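Long-range contacts in arylsulfatase (Pseudoalteromonas sp. MB47, PDB 7AJ0), which probably hydrolyses sulfate esters of the algal polysaccharide fucoidan, acting as an exo-type, calcium-containing sulfatase that assembles into a hexamer: residues S324-T332 with G343-G352; D436-N445 with F457-F468. All coordinates share one frame; numbering follows the deposited sequence.

Contact 1 (S324-T332 with G343-G352); sequences SDNGPNEDT and GGKGTTWEGG. With CA (calcium ion), chain G.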
loop_
_atom_site.group_PDB
_atom_site.type_symbol
_atom_site.label_atom_id
_atom_site.label_comp_id
_atom_site.label_asym_id
_atom_site.label_seq_id
_atom_site.Cartn_x
_atom_site.Cartn_y
_atom_site.Cartn_z
ATOM N N SER A 324 -28.278 -18.297 5.316
ATOM C CA SER A 324 -27.936 -17.533 4.129
ATOM C C SER A 324 -27.177 -18.430 3.160
ATOM O O SER A 324 -26.733 -19.527 3.510
ATOM C CB SER A 324 -27.094 -16.305 4.494
ATOM O OG SER A 324 -26.640 -15.636 3.333
ATOM N N ASP A 325 -27.029 -17.957 1.923
ATOM C CA ASP A 325 -26.283 -18.708 0.924
ATOM C C ASP A 325 -24.845 -18.230 0.764
ATOM O O ASP A 325 -24.013 -18.986 0.254
ATOM C CB ASP A 325 -26.996 -18.653 -0.433
ATOM C CG ASP A 325 -26.830 -17.325 -1.137
ATOM O OD1 ASP A 325 -26.728 -16.280 -0.457
ATOM O OD2 ASP A 325 -26.805 -17.336 -2.385
ATOM N N ASN A 326 -24.527 -17.015 1.193
ATOM C CA ASN A 326 -23.148 -16.534 1.200
ATOM C C ASN A 326 -23.113 -15.216 1.964
ATOM O O ASN A 326 -24.142 -14.718 2.430
ATOM C CB ASN A 326 -22.597 -16.384 -0.220
ATOM C CG ASN A 326 -23.526 -15.606 -1.126
ATOM O OD1 ASN A 326 -24.164 -16.173 -2.013
ATOM N ND2 ASN A 326 -23.612 -14.300 -0.902
ATOM N N GLY A 327 -21.911 -14.657 2.092
ATOM C CA GLY A 327 -21.723 -13.437 2.837
ATOM C C GLY A 327 -22.186 -12.218 2.072
ATOM O O GLY A 327 -22.687 -12.295 0.942
ATOM N N PRO A 328 -21.998 -11.054 2.687
ATOM C CA PRO A 328 -22.525 -9.817 2.096
ATOM C C PRO A 328 -21.840 -9.476 0.783
ATOM O O PRO A 328 -20.634 -9.673 0.617
ATOM C CB PRO A 328 -22.239 -8.758 3.168
ATOM C CG PRO A 328 -21.054 -9.290 3.909
ATOM C CD PRO A 328 -21.195 -10.798 3.900
ATOM N N ASN A 329 -22.629 -8.955 -0.154
ATOM C CA ASN A 329 -22.116 -8.481 -1.438
ATOM C C ASN A 329 -21.670 -7.036 -1.254
ATOM O O ASN A 329 -22.416 -6.093 -1.520
ATOM C CB ASN A 329 -23.179 -8.603 -2.522
ATOM C CG ASN A 329 -22.646 -8.260 -3.898
ATOM O OD1 ASN A 329 -21.549 -7.720 -4.033
ATOM N ND2 ASN A 329 -23.424 -8.570 -4.928
ATOM N N GLU A 330 -20.433 -6.858 -0.790
ATOM C CA GLU A 330 -19.914 -5.514 -0.577
ATOM C C GLU A 330 -19.699 -4.758 -1.882
ATOM O O GLU A 330 -19.607 -3.525 -1.859
ATOM C CB GLU A 330 -18.598 -5.578 0.200
ATOM C CG GLU A 330 -18.706 -6.273 1.545
ATOM C CD GLU A 330 -17.510 -6.004 2.438
ATOM O OE1 GLU A 330 -16.371 -5.985 1.924
ATOM O OE2 GLU A 330 -17.710 -5.800 3.656
ATOM N N ASP A 331 -19.627 -5.460 -3.015
ATOM C CA ASP A 331 -19.334 -4.793 -4.279
ATOM C C ASP A 331 -20.454 -3.854 -4.706
ATOM O O ASP A 331 -20.202 -2.889 -5.435
ATOM C CB ASP A 331 -19.084 -5.825 -5.380
ATOM C CG ASP A 331 -17.814 -6.616 -5.159
ATOM O OD1 ASP A 331 -17.808 -7.489 -4.264
ATOM O OD2 ASP A 331 -16.824 -6.362 -5.881
ATOM N N THR A 332 -21.689 -4.123 -4.282
ATOM C CA THR A 332 -22.830 -3.297 -4.648
ATOM C C THR A 332 -23.196 -2.299 -3.553
ATOM O O THR A 332 -24.332 -1.816 -3.518
ATOM C CB THR A 332 -24.039 -4.173 -4.988
ATOM O OG1 THR A 332 -24.347 -5.040 -3.890
ATOM C CG2 THR A 332 -23.755 -5.008 -6.222
ATOM N N GLY A 343 -13.484 -9.433 4.274
ATOM C CA GLY A 343 -13.910 -9.760 2.936
ATOM C C GLY A 343 -15.423 -9.815 2.810
ATOM O O GLY A 343 -16.161 -9.067 3.451
ATOM N N GLY A 344 -15.884 -10.731 1.964
ATOM C CA GLY A 344 -17.309 -10.867 1.720
ATOM C C GLY A 344 -17.561 -11.856 0.600
ATOM O O GLY A 344 -16.698 -12.672 0.272
ATOM N N LYS A 345 -18.758 -11.768 0.022
ATOM C CA LYS A 345 -19.128 -12.634 -1.090
ATOM C C LYS A 345 -18.042 -12.632 -2.159
ATOM O O LYS A 345 -17.461 -11.591 -2.478
ATOM C CB LYS A 345 -20.458 -12.168 -1.686
ATOM C CG LYS A 345 -21.016 -13.045 -2.787
ATOM C CD LYS A 345 -22.209 -12.356 -3.432
ATOM C CE LYS A 345 -22.953 -13.270 -4.386
ATOM N NZ LYS A 345 -24.112 -12.560 -5.001
ATOM N N GLY A 346 -17.767 -13.812 -2.707
ATOM C CA GLY A 346 -16.761 -13.961 -3.731
ATOM C C GLY A 346 -15.367 -14.258 -3.235
ATOM O O GLY A 346 -14.429 -14.270 -4.042
ATOM N N THR A 347 -15.195 -14.487 -1.937
ATOM C CA THR A 347 -13.898 -14.827 -1.377
ATOM C C THR A 347 -14.099 -15.880 -0.298
ATOM O O THR A 347 -15.191 -16.031 0.256
ATOM C CB THR A 347 -13.181 -13.610 -0.777
ATOM O OG1 THR A 347 -13.867 -13.178 0.406
ATOM C CG2 THR A 347 -13.136 -12.465 -1.775
ATOM N N THR A 348 -13.027 -16.611 0.001
ATOM C CA THR A 348 -13.034 -17.581 1.086
ATOM C C THR A 348 -12.464 -17.007 2.378
ATOM O O THR A 348 -12.026 -17.766 3.248
ATOM C CB THR A 348 -12.274 -18.844 0.680
ATOM O OG1 THR A 348 -11.031 -18.485 0.067
ATOM C CG2 THR A 348 -13.112 -19.670 -0.287
ATOM N N TRP A 349 -12.439 -15.683 2.511
ATOM C CA TRP A 349 -12.353 -15.095 3.837
ATOM C C TRP A 349 -13.612 -15.466 4.619
ATOM O O TRP A 349 -14.635 -15.855 4.049
ATOM C CB TRP A 349 -12.208 -13.579 3.765
ATOM C CG TRP A 349 -10.916 -13.105 3.173
ATOM C CD1 TRP A 349 -10.760 -12.382 2.027
ATOM C CD2 TRP A 349 -9.600 -13.320 3.695
ATOM N NE1 TRP A 349 -9.428 -12.130 1.804
ATOM C CE2 TRP A 349 -8.695 -12.696 2.813
ATOM C CE3 TRP A 349 -9.098 -13.979 4.820
ATOM C CZ2 TRP A 349 -7.318 -12.715 3.021
ATOM C CZ3 TRP A 349 -7.734 -13.994 5.026
ATOM C CH2 TRP A 349 -6.859 -13.367 4.131
ATOM N N GLU A 350 -13.536 -15.344 5.942
ATOM C CA GLU A 350 -14.692 -15.698 6.759
ATOM C C GLU A 350 -15.914 -14.869 6.384
ATOM O O GLU A 350 -17.045 -15.362 6.466
ATOM C CB GLU A 350 -14.354 -15.530 8.237
ATOM C CG GLU A 350 -13.335 -16.541 8.732
ATOM C CD GLU A 350 -13.871 -17.956 8.698
ATOM O OE1 GLU A 350 -14.889 -18.214 9.374
ATOM O OE2 GLU A 350 -13.287 -18.805 7.987
ATOM N N GLY A 351 -15.708 -13.624 5.947
ATOM C CA GLY A 351 -16.831 -12.792 5.556
ATOM C C GLY A 351 -17.662 -13.385 4.437
ATOM O O GLY A 351 -18.857 -13.099 4.327
ATOM N N GLY A 352 -17.055 -14.219 3.601
ATOM C CA GLY A 352 -17.758 -14.769 2.462
ATOM C C GLY A 352 -18.497 -16.063 2.735
ATOM O O GLY A 352 -19.500 -16.353 2.074
HETATM CA CA CA G . -26.286 -15.272 -2.764
HETATM O O HOH W 1 -18.513 -8.791 -1.868
#

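Contact 2 (D436-N445 with F457-F468); sequences DYKIHFKVFN and FLLDIGTAPWVF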
loop_
_atom_site.group_PDB
_atom_site.type_symbol
_atom_site.label_atom_id
_atom_site.label_comp_id
_atom_site.label_asym_id
_atom_site.label_seq_id
_atom_site.Cartn_x
_atom_site.Cartn_y
_atom_site.Cartn_z
ATOM N N ASP A 436 -10.814 -24.516 15.688
ATOM C CA ASP A 436 -11.014 -23.082 15.532
ATOM C C ASP A 436 -9.878 -22.445 14.738
ATOM O O ASP A 436 -9.576 -21.263 14.911
ATOM C CB ASP A 436 -11.163 -22.428 16.905
ATOM C CG ASP A 436 -12.312 -23.020 17.710
ATOM O OD1 ASP A 436 -13.368 -23.325 17.114
ATOM O OD2 ASP A 436 -12.159 -23.186 18.938
ATOM N N TYR A 437 -9.254 -23.220 13.853
ATOM C CA TYR A 437 -8.111 -22.772 13.067
ATOM C C TYR A 437 -8.485 -22.720 11.594
ATOM O O TYR A 437 -9.009 -23.693 11.043
ATOM C CB TYR A 437 -6.911 -23.698 13.281
ATOM C CG TYR A 437 -6.497 -23.798 14.732
ATOM C CD1 TYR A 437 -5.585 -22.903 15.276
ATOM C CD2 TYR A 437 -7.031 -24.775 15.561
ATOM C CE1 TYR A 437 -5.213 -22.985 16.602
ATOM C CE2 TYR A 437 -6.661 -24.864 16.887
ATOM C CZ TYR A 437 -5.752 -23.968 17.401
ATOM O OH TYR A 437 -5.384 -24.052 18.725
ATOM N N LYS A 438 -8.217 -21.580 10.966
ATOM C CA LYS A 438 -8.491 -21.342 9.554
ATOM C C LYS A 438 -7.164 -21.350 8.805
ATOM O O LYS A 438 -6.301 -20.506 9.062
ATOM C CB LYS A 438 -9.218 -20.009 9.377
ATOM C CG LYS A 438 -9.433 -19.570 7.941
ATOM C CD LYS A 438 -10.526 -20.369 7.263
ATOM C CE LYS A 438 -10.873 -19.770 5.911
ATOM N NZ LYS A 438 -11.408 -18.381 6.014
ATOM N N ILE A 439 -7.001 -22.303 7.890
ATOM C CA ILE A 439 -5.761 -22.477 7.139
ATOM C C ILE A 439 -6.036 -22.146 5.680
ATOM O O ILE A 439 -6.916 -22.751 5.053
ATOM C CB ILE A 439 -5.210 -23.904 7.281
ATOM C CG1 ILE A 439 -5.050 -24.280 8.755
ATOM C CG2 ILE A 439 -3.872 -24.034 6.567
ATOM C CD1 ILE A 439 -6.228 -25.038 9.318
ATOM N N HIS A 440 -5.284 -21.193 5.136
ATOM C CA HIS A 440 -5.435 -20.767 3.753
ATOM C C HIS A 440 -4.274 -21.291 2.918
ATOM O O HIS A 440 -3.106 -21.081 3.266
ATOM C CB HIS A 440 -5.485 -19.240 3.635
ATOM C CG HIS A 440 -6.642 -18.609 4.340
ATOM N ND1 HIS A 440 -7.742 -18.117 3.673
ATOM C CD2 HIS A 440 -6.862 -18.373 5.655
ATOM C CE1 HIS A 440 -8.593 -17.611 4.546
ATOM N NE2 HIS A 440 -8.084 -17.754 5.756
ATOM N N PHE A 441 -4.597 -21.962 1.817
ATOM C CA PHE A 441 -3.601 -22.356 0.830
ATOM C C PHE A 441 -3.603 -21.446 -0.387
ATOM O O PHE A 441 -2.600 -21.391 -1.104
ATOM C CB PHE A 441 -3.841 -23.807 0.407
ATOM C CG PHE A 441 -3.874 -24.767 1.564
ATOM C CD1 PHE A 441 -2.706 -25.320 2.058
ATOM C CD2 PHE A 441 -5.075 -25.098 2.171
ATOM C CE1 PHE A 441 -2.737 -26.195 3.130
ATOM C CE2 PHE A 441 -5.110 -25.971 3.242
ATOM C CZ PHE A 441 -3.940 -26.520 3.722
ATOM N N LYS A 442 -4.698 -20.728 -0.622
ATOM C CA LYS A 442 -4.770 -19.665 -1.617
ATOM C C LYS A 442 -5.574 -18.527 -1.007
ATOM O O LYS A 442 -6.561 -18.764 -0.304
ATOM C CB LYS A 442 -5.399 -20.153 -2.922
ATOM C CG LYS A 442 -4.505 -21.119 -3.696
ATOM C CD LYS A 442 -5.171 -21.625 -4.966
ATOM C CE LYS A 442 -4.240 -22.548 -5.745
ATOM N NZ LYS A 442 -4.875 -23.043 -6.999
ATOM N N VAL A 443 -5.148 -17.295 -1.275
ATOM C CA VAL A 443 -5.641 -16.119 -0.570
ATOM C C VAL A 443 -6.190 -15.117 -1.574
ATOM O O VAL A 443 -5.531 -14.805 -2.572
ATOM C CB VAL A 443 -4.529 -15.479 0.284
ATOM C CG1 VAL A 443 -4.897 -14.058 0.684
ATOM C CG2 VAL A 443 -4.261 -16.336 1.511
ATOM N N PHE A 444 -7.390 -14.611 -1.299
ATOM C CA PHE A 444 -7.951 -13.514 -2.073
ATOM C C PHE A 444 -7.367 -12.194 -1.584
ATOM O O PHE A 444 -7.352 -11.920 -0.379
ATOM C CB PHE A 444 -9.472 -13.489 -1.950
ATOM C CG PHE A 444 -10.161 -14.607 -2.676
ATOM C CD1 PHE A 444 -10.346 -15.837 -2.069
ATOM C CD2 PHE A 444 -10.637 -14.424 -3.963
ATOM C CE1 PHE A 444 -10.985 -16.864 -2.733
ATOM C CE2 PHE A 444 -11.278 -15.448 -4.632
ATOM C CZ PHE A 444 -11.451 -16.669 -4.016
ATOM N N ASN A 445 -6.885 -11.378 -2.515
ATOM C CA ASN A 445 -6.290 -10.084 -2.202
ATOM C C ASN A 445 -7.046 -9.022 -2.986
ATOM O O ASN A 445 -7.141 -9.105 -4.214
ATOM C CB ASN A 445 -4.799 -10.077 -2.540
ATOM C CG ASN A 445 -4.038 -9.013 -1.780
ATOM O OD1 ASN A 445 -3.962 -9.045 -0.550
ATOM N ND2 ASN A 445 -3.458 -8.070 -2.509
ATOM N N PHE A 457 -7.470 -10.530 -6.605
ATOM C CA PHE A 457 -6.600 -11.568 -7.124
ATOM C C PHE A 457 -6.751 -12.819 -6.264
ATOM O O PHE A 457 -7.138 -12.747 -5.095
ATOM C CB PHE A 457 -5.125 -11.147 -7.114
ATOM C CG PHE A 457 -4.882 -9.744 -7.575
ATOM C CD1 PHE A 457 -4.886 -9.432 -8.924
ATOM C CD2 PHE A 457 -4.617 -8.738 -6.662
ATOM C CE1 PHE A 457 -4.650 -8.138 -9.353
ATOM C CE2 PHE A 457 -4.378 -7.443 -7.084
ATOM C CZ PHE A 457 -4.393 -7.144 -8.432
ATOM N N LEU A 458 -6.428 -13.969 -6.846
ATOM C CA LEU A 458 -6.291 -15.220 -6.103
ATOM C C LEU A 458 -4.822 -15.618 -6.181
ATOM O O LEU A 458 -4.327 -15.985 -7.255
ATOM C CB LEU A 458 -7.198 -16.310 -6.656
ATOM C CG LEU A 458 -7.301 -17.560 -5.777
ATOM C CD1 LEU A 458 -7.772 -17.206 -4.374
ATOM C CD2 LEU A 458 -8.234 -18.587 -6.398
ATOM N N LEU A 459 -4.129 -15.544 -5.050
ATOM C CA LEU A 459 -2.680 -15.642 -5.005
ATOM C C LEU A 459 -2.249 -16.900 -4.272
ATOM O O LEU A 459 -2.891 -17.323 -3.305
ATOM C CB LEU A 459 -2.085 -14.409 -4.317
ATOM C CG LEU A 459 -2.556 -13.076 -4.902
ATOM C CD1 LEU A 459 -1.955 -11.901 -4.153
ATOM C CD2 LEU A 459 -2.214 -13.001 -6.382
ATOM N N ASP A 460 -1.161 -17.499 -4.747
ATOM C CA ASP A 460 -0.557 -18.627 -4.056
ATOM C C ASP A 460 0.187 -18.140 -2.820
ATOM O O ASP A 460 0.794 -17.065 -2.824
ATOM C CB ASP A 460 0.403 -19.369 -4.982
ATOM C CG ASP A 460 -0.312 -20.086 -6.108
ATOM O OD1 ASP A 460 -1.462 -20.529 -5.894
ATOM O OD2 ASP A 460 0.277 -20.208 -7.204
ATOM N N ILE A 461 0.141 -18.941 -1.757
ATOM C CA ILE A 461 0.817 -18.593 -0.514
ATOM C C ILE A 461 2.309 -18.852 -0.667
ATOM O O ILE A 461 2.752 -19.456 -1.652
ATOM C CB ILE A 461 0.234 -19.368 0.683
ATOM C CG1 ILE A 461 0.206 -20.875 0.423
ATOM C CG2 ILE A 461 -1.174 -18.861 0.993
ATOM C CD1 ILE A 461 1.383 -21.620 1.000
ATOM N N GLY A 462 3.096 -18.377 0.296
ATOM C CA GLY A 462 4.532 -18.561 0.264
ATOM C C GLY A 462 4.980 -19.873 0.874
ATOM O O GLY A 462 4.460 -20.939 0.526
ATOM N N THR A 463 5.941 -19.806 1.798
ATOM C CA THR A 463 6.520 -21.026 2.351
ATOM C C THR A 463 5.543 -21.768 3.252
ATOM O O THR A 463 5.617 -22.998 3.355
ATOM C CB THR A 463 7.801 -20.691 3.119
ATOM O OG1 THR A 463 8.862 -20.449 2.186
ATOM C CG2 THR A 463 8.193 -21.826 4.056
ATOM N N ALA A 464 4.627 -21.057 3.906
ATOM C CA ALA A 464 3.703 -21.690 4.833
ATOM C C ALA A 464 2.273 -21.258 4.548
ATOM O O ALA A 464 2.029 -20.087 4.232
ATOM C CB ALA A 464 4.058 -21.335 6.288
ATOM N N PRO A 465 1.309 -22.174 4.643
ATOM C CA PRO A 465 -0.097 -21.758 4.581
ATOM C C PRO A 465 -0.402 -20.742 5.670
ATOM O O PRO A 465 0.145 -20.800 6.774
ATOM C CB PRO A 465 -0.870 -23.063 4.798
ATOM C CG PRO A 465 0.072 -24.136 4.390
ATOM C CD PRO A 465 1.444 -23.640 4.757
ATOM N N TRP A 466 -1.278 -19.797 5.347
ATOM C CA TRP A 466 -1.704 -18.819 6.337
ATOM C C TRP A 466 -2.606 -19.495 7.363
ATOM O O TRP A 466 -3.437 -20.339 7.019
ATOM C CB TRP A 466 -2.445 -17.661 5.674
ATOM C CG TRP A 466 -1.595 -16.824 4.771
ATOM C CD1 TRP A 466 -0.416 -17.180 4.187
ATOM C CD2 TRP A 466 -1.861 -15.482 4.351
ATOM N NE1 TRP A 466 0.066 -16.145 3.425
ATOM C CE2 TRP A 466 -0.801 -15.089 3.510
ATOM C CE3 TRP A 466 -2.891 -14.573 4.605
ATOM C CZ2 TRP A 466 -0.743 -13.830 2.920
ATOM C CZ3 TRP A 466 -2.833 -13.322 4.019
ATOM C CH2 TRP A 466 -1.765 -12.962 3.187
ATOM N N VAL A 467 -2.434 -19.123 8.629
ATOM C CA VAL A 467 -3.203 -19.705 9.721
ATOM C C VAL A 467 -3.719 -18.586 10.610
ATOM O O VAL A 467 -2.953 -17.705 11.020
ATOM C CB VAL A 467 -2.371 -20.705 10.546
ATOM C CG1 VAL A 467 -3.196 -21.235 11.706
ATOM C CG2 VAL A 467 -1.885 -21.847 9.666
ATOM N N PHE A 468 -5.017 -18.618 10.897
ATOM C CA PHE A 468 -5.653 -17.719 11.844
ATOM C C PHE A 468 -6.365 -18.556 12.898
ATOM O O PHE A 468 -7.181 -19.419 12.557
ATOM C CB PHE A 468 -6.674 -16.801 11.160
ATOM C CG PHE A 468 -6.107 -15.978 10.041
ATOM C CD1 PHE A 468 -6.058 -16.479 8.751
ATOM C CD2 PHE A 468 -5.640 -14.697 10.276
ATOM C CE1 PHE A 468 -5.543 -15.721 7.718
ATOM C CE2 PHE A 468 -5.124 -13.932 9.247
ATOM C CZ PHE A 468 -5.076 -14.446 7.967
#

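Contact 1 (S324-T332 with G343-G352)
The carbonyl oxygen of P328 takes two backbone N-H groups. K345 N gives the stronger bond, 2.9 Å from P328 O and nearly straight at 168°, although it comes from above the carbonyl plane. E330 N adds a weak one from its own segment. One residue earlier, G327 N bonds G352 O at 2.9 Å, and this carbonyl too is met from above its plane. G327 CA approaches G351 O to 3.2 Å in a CA-H...O contact. A side chain on G327 would run into G351 O, and one on G344 into P328 O, so glycine at both positions lets the backbones close up. K345 carries the side-chain part of the contact. Its CG lies opposite the backbone N (chi1 -176°) and the rest of the chain is extended, which carries it across N326 toward the metal site, where its NZ forms a salt bridge with D61. K345 CG comes 3.4 Å from N326 ND2, and K345 CD packs 4.0 Å from N329 CB. The N326 amide is held by its ND2, which donates to G327 O at 2.9 Å in the amide plane and on a lone pair. N326 OD1 binds the calcium ion at 2.4 Å. D325 chelates the same ion with both carboxylate oxygens, OD2 being the closer at 2.2 Å. D325 and N326 directly follow strand 318-324 of the sulfatase domain, which has an alkaline phosphatase-like fold; D60, D61 and C102 complete the site. Replacing K345 by an alanine would probably leave D61 without its lysine mate and open a gap beside the N326 amide. Farther along, a water accepts from E330 N and lies within bonding distance of K345 O.

Contact 2 (D436-N445 with F457-F468)
Two antiparallel strand pairs make this contact: 437-440 with 466-468, at 163°, and 442-445 with 457-460, more twisted at 145°. K438 and F468 exchange two backbone bonds, and so do V443 with L459 and N445 with F457. H440 N bonds W466 O at 2.8 Å, but the return bond from W466 N to H440 O is weak. The two pairs meet where F441 and the 461-465 loop interrupt them; F441 CE1 touches P465 CG at 3.7 Å. On one face, L458 CD1 sits over the centre of the F444 ring in a CH-pi contact, 3.6 Å from its centroid. With chi1 at -169°, L458 turns its CG away from its own N, and this brings CD1 over the ring. I439 CG2 packs on P465 CB at 3.6 Å. On the other face, V443 CG2 lies over the six-membered ring of W466, 4.0 Å from its centroid and offset toward the rim. H440 CD2 lies 3.6 Å from F468 CE1, at the edge of the F468 ring. H440 NE2 bonds E476. Strand 428-434 continues the sheet beyond 437-440. Helix 489-505 packs on I439 and V467, and on F441 and P465 at the junction, while W349 of the same chain and F457 of a neighbouring subunit reach the face with V443 and W466.

Coming from the N terminus, the chain reaches contact 1 at the end of strand 318-324 of the large mixed sheet. Ten residues without helix or strand loop out before 343-352 returns, and the chain continues into strand 354-360 of the same sheet. Contact 2 opens after contact 1 has closed; the two neither nest nor cross. It closes the hairpin of strands 442-446 and 456-460 and sets strand 466-469 at the edge of the four-stranded antiparallel sheet. The two contact centres lie about 17 Å apart. K438 NZ joins them by a salt bridge to E350 OE2. T348 OG1 and G346 O pack against the F444 ring. Between subunits, T463 bonds G346 O of a neighbouring copy.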